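Local atomic coordinates of tRNA nucleotidyl transferase-related protein (Thermotoga maritima, PDB entry 3H38), a protein that acts as a class II CCA-adding enzyme, probably attaching nucleotides to the 3' end of tRNA, this chain being the C-terminal part of the longer protein. Residues A68-A71 and K72-P76; A137-N141 and P142-G146; F290-D293 and E294-K297. All coordinates share one frame; numbering follows the deposited sequence.

Contact 1. Residues A68-A71 and K72-P76; sequences AEYA and KRFLP
The carbonyl oxygen of Ala71 takes two backbone N-H groups at once, where helix 64-72 runs out and the chain turns toward strand 77-80 in the head domain of this nucleotidyltransferase. Phe74 N stands 3.0 Å from Ala71 O, well above the carbonyl plane, while Leu75 N approaches the same Ala71 O at 2.9 Å, almost in line with the C=O bond. This double grip, one bond reaching three residues on and one reaching four, closes the C-terminal end of the helix. Just before it, Lys72 N makes the regular helical bond to Ala68 O at 2.7 Å; Arg73, the first residue to leave helical geometry, gives Tyr70 O only a weak bond.

The side chains gather round the ring of Tyr70. Phe74 turns an edge toward one face of that ring in an edge-to-face pair, the planes at 52°, with Phe74 CE1 offset toward the rim and 3.8 Å from Tyr70 CE1. Arg73 folds back to the same ring: a first torsion of 44° sets CG between its own N and carbonyl carbon, and a bend at chi3 brings the guanidinium round until Tyr70 CD1 lies over its centre, 3.9 Å from Arg73 CZ. With the two planes 67° apart, this is no flat stack. From helix 17-32, Glu32 is hydrogen-bonded to Tyr70 OH, and Phe29 meets both aromatic rings. An alanine in place of Tyr70 would probably leave Glu32 without that hydroxyl and the rings of Phe29 and Phe74 without the one they share, with Arg73 freer to swing. Phe74 also fits closely against the backbone, its CD1 only 2.9 Å from Tyr70 O, which lies in the plane of the ring at its edge.

Contact 2. Residues A137-N141 and P142-G146; sequences AIKLN and PKDFG
Lys139 and Asp144 meet in a salt bridge, Lys139 NZ lying 2.8 Å from Asp144 OD1 on the lone pair anti to the other carboxylate oxygen. The lysine chain is extended from end to end, with CG anti to the backbone N (chi1 -177°), and its methylenes run past the aspartate, CD packing 3.4 Å from Asp144 CB. The second oxygen, Asp144 OD2, has a long ion pair with Lys143 NZ, which makes the trio a small charge network.

Among the backbone bonds, Gly146 N reaches Lys139 O at 3.1 Å, nearly end-on to the carbonyl. The same oxygen also receives a C-H...O contact, with Phe145 CA 3.3 Å from Lys139 O. Inside the turn, Asp144 N makes a weak bond to Asn141 O.

Apolar contacts are light. Leu140 CD2 touches Phe145 CE2 at 4.1 Å. Nearby, Ile138 CG2 rests 3.7 Å from Gly146 CA. Apart from these, the carbonyl oxygen of Leu140 lies in the plane of the Phe145 ring, at its edge.

Lys139 pairs through its backbone with Leu147 as well, so residues 140-146 form the connecting loop of a beta hairpin between strands 137-139 and 147-149, in the mixed sheet of the head domain.

Contact 3. Residues F290-D293 and E294-K297; sequences FYDD and ESWK
Asp292 and Ser295 are joined by a side-chain hydrogen bond, Ser295 OG donating to Asp292 OD2 at 2.7 Å from the syn side and 33° out of the carboxylate plane. Asp292 holds the N-cap position of helix 293-302; its first torsion of 40° swings the carboxylate over the opening turn, where the serine hydroxyl waits.

Backbone bonds start the helix. Trp296 N points to Asp292 O at 2.8 Å with an N-H...O angle of 168°, and Lys297 N follows with a bond of 3.0 Å to Asp293 O.

Two aromatic rings pack here. Tyr291 CD1 lies 3.8 Å from Ser295 CB, while Trp296 N comes up to the edge of the tyrosine ring; the Tyr291 hydroxyl is held by Lys249 N. The indole of Trp296 packs on Leu309 and Ile310 of helix 309-328, keeping Asp293 O near its plane at one edge.

Charge is the remaining theme. Asp293 OD1 has a salt bridge to Arg314, but the modelled closeness of Glu294 to Asp292 is doubtful. Three acidic residues at a helix start would probably interact favourably with its dipole, though their repulsion would offset part of this, and the serine bond would ease some negative charge on Asp292.

From the N terminus, contact 1 comes first: it ends helix 64-72 and turns the chain into strand 77-80, an outermost strand of the mixed sheet. Contact 2 closes the loop between strands 137-139 and 147-149, on the other flank of that sheet. Their centres are 19 Å apart, and helix 17-32 touches both, linking them through the head domain. Contact 3 lies far along the chain, in the helical region, where the loop after helix 279-287 passes into helix 293-302; its centre is about 55 Å from each of the others. All three are local and in series, so none nests within or crosses another.

Contact 1. Residues A68-A71 and K72-P76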
loop_
_atom_site.group_PDB
_atom_site.type_symbol
_atom_site.label_atom_id
_atom_site.label_comp_id
_atom_site.label_asym_id
_atom_site.label_seq_id
_atom_site.Cartn_x
_atom_site.Cartn_y
_atom_site.Cartn_z
ATOM N N ALA A 68 6.415 14.010 27.564
ATOM C CA ALA A 68 7.596 13.780 26.750
ATOM C C ALA A 68 8.799 14.528 27.337
ATOM O O ALA A 68 9.881 13.967 27.443
ATOM C CB ALA A 68 7.336 14.186 25.307
ATOM N N GLU A 69 8.613 15.777 27.723
ATOM C CA GLU A 69 9.671 16.563 28.312
ATOM C C GLU A 69 10.217 15.915 29.570
ATOM O O GLU A 69 11.403 15.776 29.753
ATOM C CB GLU A 69 9.159 17.966 28.618
ATOM C CG GLU A 69 9.365 18.972 27.502
ATOM C CD GLU A 69 8.347 20.101 27.506
ATOM O OE1 GLU A 69 7.457 20.122 28.365
ATOM O OE2 GLU A 69 8.436 20.997 26.653
ATOM N N TYR A 70 9.317 15.528 30.443
ATOM C CA TYR A 70 9.660 14.846 31.679
ATOM C C TYR A 70 10.398 13.550 31.406
ATOM O O TYR A 70 11.441 13.285 32.007
ATOM C CB TYR A 70 8.400 14.534 32.477
ATOM C CG TYR A 70 8.707 13.976 33.832
ATOM C CD1 TYR A 70 9.265 14.779 34.816
ATOM C CD2 TYR A 70 8.458 12.645 34.131
ATOM C CE1 TYR A 70 9.559 14.276 36.067
ATOM C CE2 TYR A 70 8.750 12.126 35.384
ATOM C CZ TYR A 70 9.300 12.949 36.347
ATOM O OH TYR A 70 9.597 12.447 37.591
ATOM N N ALA A 71 9.830 12.740 30.511
ATOM C CA ALA A 71 10.459 11.503 30.055
ATOM C C ALA A 71 11.861 11.771 29.522
ATOM O O ALA A 71 12.792 11.003 29.778
ATOM C CB ALA A 71 9.610 10.838 28.971
ATOM N N LYS A 72 12.016 12.852 28.770
ATOM C CA LYS A 72 13.263 13.112 28.096
ATOM C C LYS A 72 14.427 13.213 29.024
ATOM O O LYS A 72 15.497 12.818 28.676
ATOM C CB LYS A 72 13.201 14.367 27.246
ATOM C CG LYS A 72 14.295 14.428 26.208
ATOM C CD LYS A 72 15.039 15.720 26.230
ATOM C CE LYS A 72 16.139 15.707 25.208
ATOM N NZ LYS A 72 16.021 16.771 24.184
ATOM N N ARG A 73 14.238 13.759 30.207
ATOM C CA ARG A 73 15.356 13.936 31.094
ATOM C C ARG A 73 15.777 12.730 31.858
ATOM O O ARG A 73 16.613 12.816 32.729
ATOM C CB ARG A 73 15.132 15.062 32.064
ATOM C CG ARG A 73 13.833 15.147 32.688
ATOM C CD ARG A 73 13.982 15.932 33.925
ATOM N NE ARG A 73 12.918 16.895 34.079
ATOM C CZ ARG A 73 12.328 17.174 35.229
ATOM N NH1 ARG A 73 12.710 16.569 36.326
ATOM N NH2 ARG A 73 11.360 18.062 35.279
ATOM N N PHE A 74 15.210 11.593 31.530
ATOM C CA PHE A 74 15.599 10.358 32.187
ATOM C C PHE A 74 15.865 9.340 31.110
ATOM O O PHE A 74 16.496 8.309 31.351
ATOM C CB PHE A 74 14.521 9.895 33.166
ATOM C CG PHE A 74 14.144 10.943 34.167
ATOM C CD1 PHE A 74 13.169 11.880 33.875
ATOM C CD2 PHE A 74 14.784 11.015 35.389
ATOM C CE1 PHE A 74 12.829 12.861 34.793
ATOM C CE2 PHE A 74 14.447 11.995 36.308
ATOM C CZ PHE A 74 13.469 12.919 36.007
ATOM N N LEU A 75 15.393 9.668 29.912
ATOM C CA LEU A 75 15.618 8.863 28.721
ATOM C C LEU A 75 16.265 9.727 27.660
ATOM O O LEU A 75 15.572 10.317 26.833
ATOM C CB LEU A 75 14.300 8.329 28.181
ATOM C CG LEU A 75 13.444 7.523 29.149
ATOM C CD1 LEU A 75 12.203 7.040 28.429
ATOM C CD2 LEU A 75 14.243 6.357 29.699
ATOM N N PRO A 76 17.602 9.807 27.679
ATOM C CA PRO A 76 18.342 10.675 26.758
ATOM C C PRO A 76 18.021 10.369 25.299
ATOM O O PRO A 76 18.354 9.294 24.789
ATOM C CB PRO A 76 19.802 10.343 27.066
ATOM C CG PRO A 76 19.781 9.814 28.476
ATOM C CD PRO A 76 18.494 9.061 28.584
#

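Contact 2. Residues A137-N141 and P142-G146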
loop_
_atom_site.group_PDB
_atom_site.type_symbol
_atom_site.label_atom_id
_atom_site.label_comp_id
_atom_site.label_asym_id
_atom_site.label_seq_id
_atom_site.Cartn_x
_atom_site.Cartn_y
_atom_site.Cartn_z
ATOM N N ALA A 137 -6.380 -1.203 25.269
ATOM C CA ALA A 137 -5.278 -0.526 25.908
ATOM C C ALA A 137 -4.756 -1.365 27.072
ATOM O O ALA A 137 -5.432 -2.298 27.569
ATOM C CB ALA A 137 -5.718 0.894 26.355
ATOM N N ILE A 138 -3.521 -1.078 27.448
ATOM C CA ILE A 138 -2.933 -1.665 28.634
ATOM C C ILE A 138 -2.311 -0.528 29.410
ATOM O O ILE A 138 -1.535 0.271 28.873
ATOM C CB ILE A 138 -1.837 -2.704 28.325
ATOM C CG1 ILE A 138 -2.423 -3.933 27.611
ATOM C CG2 ILE A 138 -1.139 -3.130 29.643
ATOM C CD1 ILE A 138 -1.376 -4.791 26.892
ATOM N N LYS A 139 -2.663 -0.463 30.676
ATOM C CA LYS A 139 -2.256 0.644 31.510
ATOM C C LYS A 139 -0.862 0.399 32.035
ATOM O O LYS A 139 -0.570 -0.689 32.527
ATOM C CB LYS A 139 -3.250 0.806 32.657
ATOM C CG LYS A 139 -2.958 1.974 33.547
ATOM C CD LYS A 139 -4.169 2.274 34.403
ATOM C CE LYS A 139 -3.996 3.629 35.126
ATOM N NZ LYS A 139 -4.957 3.697 36.239
ATOM N N LEU A 140 -0.015 1.423 31.967
ATOM C CA LEU A 140 1.367 1.315 32.446
ATOM C C LEU A 140 1.686 1.835 33.858
ATOM O O LEU A 140 2.773 1.580 34.356
ATOM C CB LEU A 140 2.322 1.946 31.430
ATOM C CG LEU A 140 2.128 1.327 30.036
ATOM C CD1 LEU A 140 3.231 1.750 29.074
ATOM C CD2 LEU A 140 2.069 -0.208 30.144
ATOM N N ASN A 141 0.767 2.563 34.493
ATOM C CA ASN A 141 1.044 3.112 35.816
ATOM C C ASN A 141 1.213 1.946 36.786
ATOM O O ASN A 141 0.505 0.932 36.649
ATOM C CB ASN A 141 -0.075 4.042 36.288
ATOM C CG ASN A 141 -0.306 5.229 35.346
ATOM O OD1 ASN A 141 0.266 6.326 35.527
ATOM N ND2 ASN A 141 -1.156 5.022 34.344
ATOM N N PRO A 142 2.173 2.071 37.735
ATOM C CA PRO A 142 2.646 0.984 38.608
ATOM C C PRO A 142 1.548 0.126 39.246
ATOM O O PRO A 142 1.567 -1.093 39.055
ATOM C CB PRO A 142 3.460 1.728 39.663
ATOM C CG PRO A 142 4.087 2.861 38.872
ATOM C CD PRO A 142 3.023 3.275 37.862
ATOM N N LYS A 143 0.600 0.720 39.965
ATOM C CA LYS A 143 -0.459 -0.099 40.556
ATOM C C LYS A 143 -1.258 -0.895 39.501
ATOM O O LYS A 143 -1.692 -2.020 39.760
ATOM C CB LYS A 143 -1.433 0.731 41.434
ATOM C CG LYS A 143 -2.708 -0.067 41.786
ATOM C CD LYS A 143 -3.518 0.515 42.913
ATOM C CE LYS A 143 -5.010 0.457 42.598
ATOM N NZ LYS A 143 -5.576 -0.882 42.393
ATOM N N ASP A 144 -1.472 -0.317 38.321
ATOM C CA ASP A 144 -2.322 -0.975 37.326
ATOM C C ASP A 144 -1.540 -1.601 36.184
ATOM O O ASP A 144 -2.133 -2.076 35.224
ATOM C CB ASP A 144 -3.449 -0.035 36.820
ATOM C CG ASP A 144 -4.448 0.346 37.954
ATOM O OD1 ASP A 144 -5.062 1.449 37.917
ATOM O OD2 ASP A 144 -4.593 -0.464 38.907
ATOM N N PHE A 145 -0.212 -1.630 36.302
ATOM C CA PHE A 145 0.641 -2.178 35.248
ATOM C C PHE A 145 0.158 -3.541 34.727
ATOM O O PHE A 145 -0.059 -4.466 35.515
ATOM C CB PHE A 145 2.081 -2.302 35.733
ATOM C CG PHE A 145 3.034 -2.770 34.676
ATOM C CD1 PHE A 145 3.408 -4.108 34.597
ATOM C CD2 PHE A 145 3.551 -1.878 33.750
ATOM C CE1 PHE A 145 4.297 -4.554 33.599
ATOM C CE2 PHE A 145 4.454 -2.301 32.759
ATOM C CZ PHE A 145 4.825 -3.653 32.680
ATOM N N GLY A 146 -0.005 -3.652 33.401
ATOM C CA GLY A 146 -0.424 -4.895 32.774
ATOM C C GLY A 146 -1.926 -5.138 32.764
ATOM O O GLY A 146 -2.383 -6.261 32.511
#

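Contact 3. Residues F290-D293 and E294-K297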
loop_
_atom_site.group_PDB
_atom_site.type_symbol
_atom_site.label_atom_id
_atom_site.label_comp_id
_atom_site.label_asym_id
_atom_site.label_seq_id
_atom_site.Cartn_x
_atom_site.Cartn_y
_atom_site.Cartn_z
ATOM N N PHE A 290 -9.807 1.481 -20.913
ATOM C CA PHE A 290 -10.988 1.816 -21.724
ATOM C C PHE A 290 -11.790 2.993 -21.194
ATOM O O PHE A 290 -12.969 3.175 -21.532
ATOM C CB PHE A 290 -11.877 0.587 -21.929
ATOM C CG PHE A 290 -11.165 -0.551 -22.591
ATOM C CD1 PHE A 290 -10.925 -1.728 -21.902
ATOM C CD2 PHE A 290 -10.696 -0.423 -23.898
ATOM C CE1 PHE A 290 -10.254 -2.771 -22.498
ATOM C CE2 PHE A 290 -10.023 -1.462 -24.507
ATOM C CZ PHE A 290 -9.797 -2.639 -23.806
ATOM N N TYR A 291 -11.127 3.801 -20.377
ATOM C CA TYR A 291 -11.747 4.984 -19.812
ATOM C C TYR A 291 -11.761 6.103 -20.843
ATOM O O TYR A 291 -10.748 6.419 -21.465
ATOM C CB TYR A 291 -10.997 5.440 -18.553
ATOM C CG TYR A 291 -11.620 5.004 -17.247
ATOM C CD1 TYR A 291 -11.888 5.931 -16.252
ATOM C CD2 TYR A 291 -11.934 3.671 -17.006
ATOM C CE1 TYR A 291 -12.462 5.553 -15.047
ATOM C CE2 TYR A 291 -12.512 3.276 -15.796
ATOM C CZ TYR A 291 -12.771 4.232 -14.821
ATOM O OH TYR A 291 -13.343 3.891 -13.615
ATOM N N ASP A 292 -12.930 6.693 -21.020
ATOM C CA ASP A 292 -13.078 7.879 -21.842
ATOM C C ASP A 292 -12.386 9.073 -21.172
ATOM O O ASP A 292 -12.175 9.080 -19.958
ATOM C CB ASP A 292 -14.566 8.159 -22.054
ATOM C CG ASP A 292 -15.399 7.911 -20.787
ATOM O OD1 ASP A 292 -15.204 6.866 -20.096
ATOM O OD2 ASP A 292 -16.264 8.761 -20.499
ATOM N N ASP A 293 -12.100 10.098 -21.939
ATOM C CA ASP A 293 -11.345 11.233 -21.492
ATOM C C ASP A 293 -11.933 11.980 -20.318
ATOM O O ASP A 293 -11.223 12.468 -19.495
ATOM C CB ASP A 293 -11.207 12.202 -22.654
ATOM C CG ASP A 293 -10.033 11.885 -23.530
ATOM O OD1 ASP A 293 -9.089 11.291 -23.021
ATOM O OD2 ASP A 293 -10.019 12.237 -24.712
ATOM N N GLU A 294 -13.237 12.116 -20.269
ATOM C CA GLU A 294 -13.894 12.833 -19.184
ATOM C C GLU A 294 -14.010 11.947 -17.946
ATOM O O GLU A 294 -13.928 12.431 -16.813
ATOM C CB GLU A 294 -15.264 13.371 -19.612
ATOM C CG GLU A 294 -16.192 12.348 -20.247
ATOM C CD GLU A 294 -15.688 11.843 -21.595
ATOM O OE1 GLU A 294 -14.869 10.900 -21.608
ATOM O OE2 GLU A 294 -16.117 12.374 -22.644
ATOM N N SER A 295 -14.194 10.648 -18.159
ATOM C CA SER A 295 -14.184 9.716 -17.040
ATOM C C SER A 295 -12.793 9.704 -16.431
ATOM O O SER A 295 -12.652 9.736 -15.214
ATOM C CB SER A 295 -14.609 8.320 -17.476
ATOM O OG SER A 295 -15.986 8.336 -17.811
ATOM N N TRP A 296 -11.779 9.704 -17.295
ATOM C CA TRP A 296 -10.389 9.847 -16.873
ATOM C C TRP A 296 -10.115 11.131 -16.083
ATOM O O TRP A 296 -9.565 11.079 -14.981
ATOM C CB TRP A 296 -9.460 9.790 -18.086
ATOM C CG TRP A 296 -8.117 10.464 -17.891
ATOM C CD1 TRP A 296 -7.652 11.589 -18.536
ATOM C CD2 TRP A 296 -7.062 10.049 -17.006
ATOM N NE1 TRP A 296 -6.375 11.893 -18.104
ATOM C CE2 TRP A 296 -5.993 10.967 -17.165
ATOM C CE3 TRP A 296 -6.916 8.992 -16.092
ATOM C CZ2 TRP A 296 -4.801 10.857 -16.443
ATOM C CZ3 TRP A 296 -5.724 8.888 -15.370
ATOM C CH2 TRP A 296 -4.683 9.812 -15.559
ATOM N N LYS A 297 -10.463 12.287 -16.639
ATOM C CA LYS A 297 -10.118 13.510 -15.934
ATOM C C LYS A 297 -10.748 13.552 -14.544
ATOM O O LYS A 297 -10.132 14.065 -13.597
ATOM C CB LYS A 297 -10.442 14.755 -16.758
ATOM C CG LYS A 297 -9.440 14.952 -17.883
ATOM C CD LYS A 297 -9.714 16.190 -18.702
ATOM C CE LYS A 297 -8.871 16.176 -19.973
ATOM N NZ LYS A 297 -9.589 16.824 -21.095
#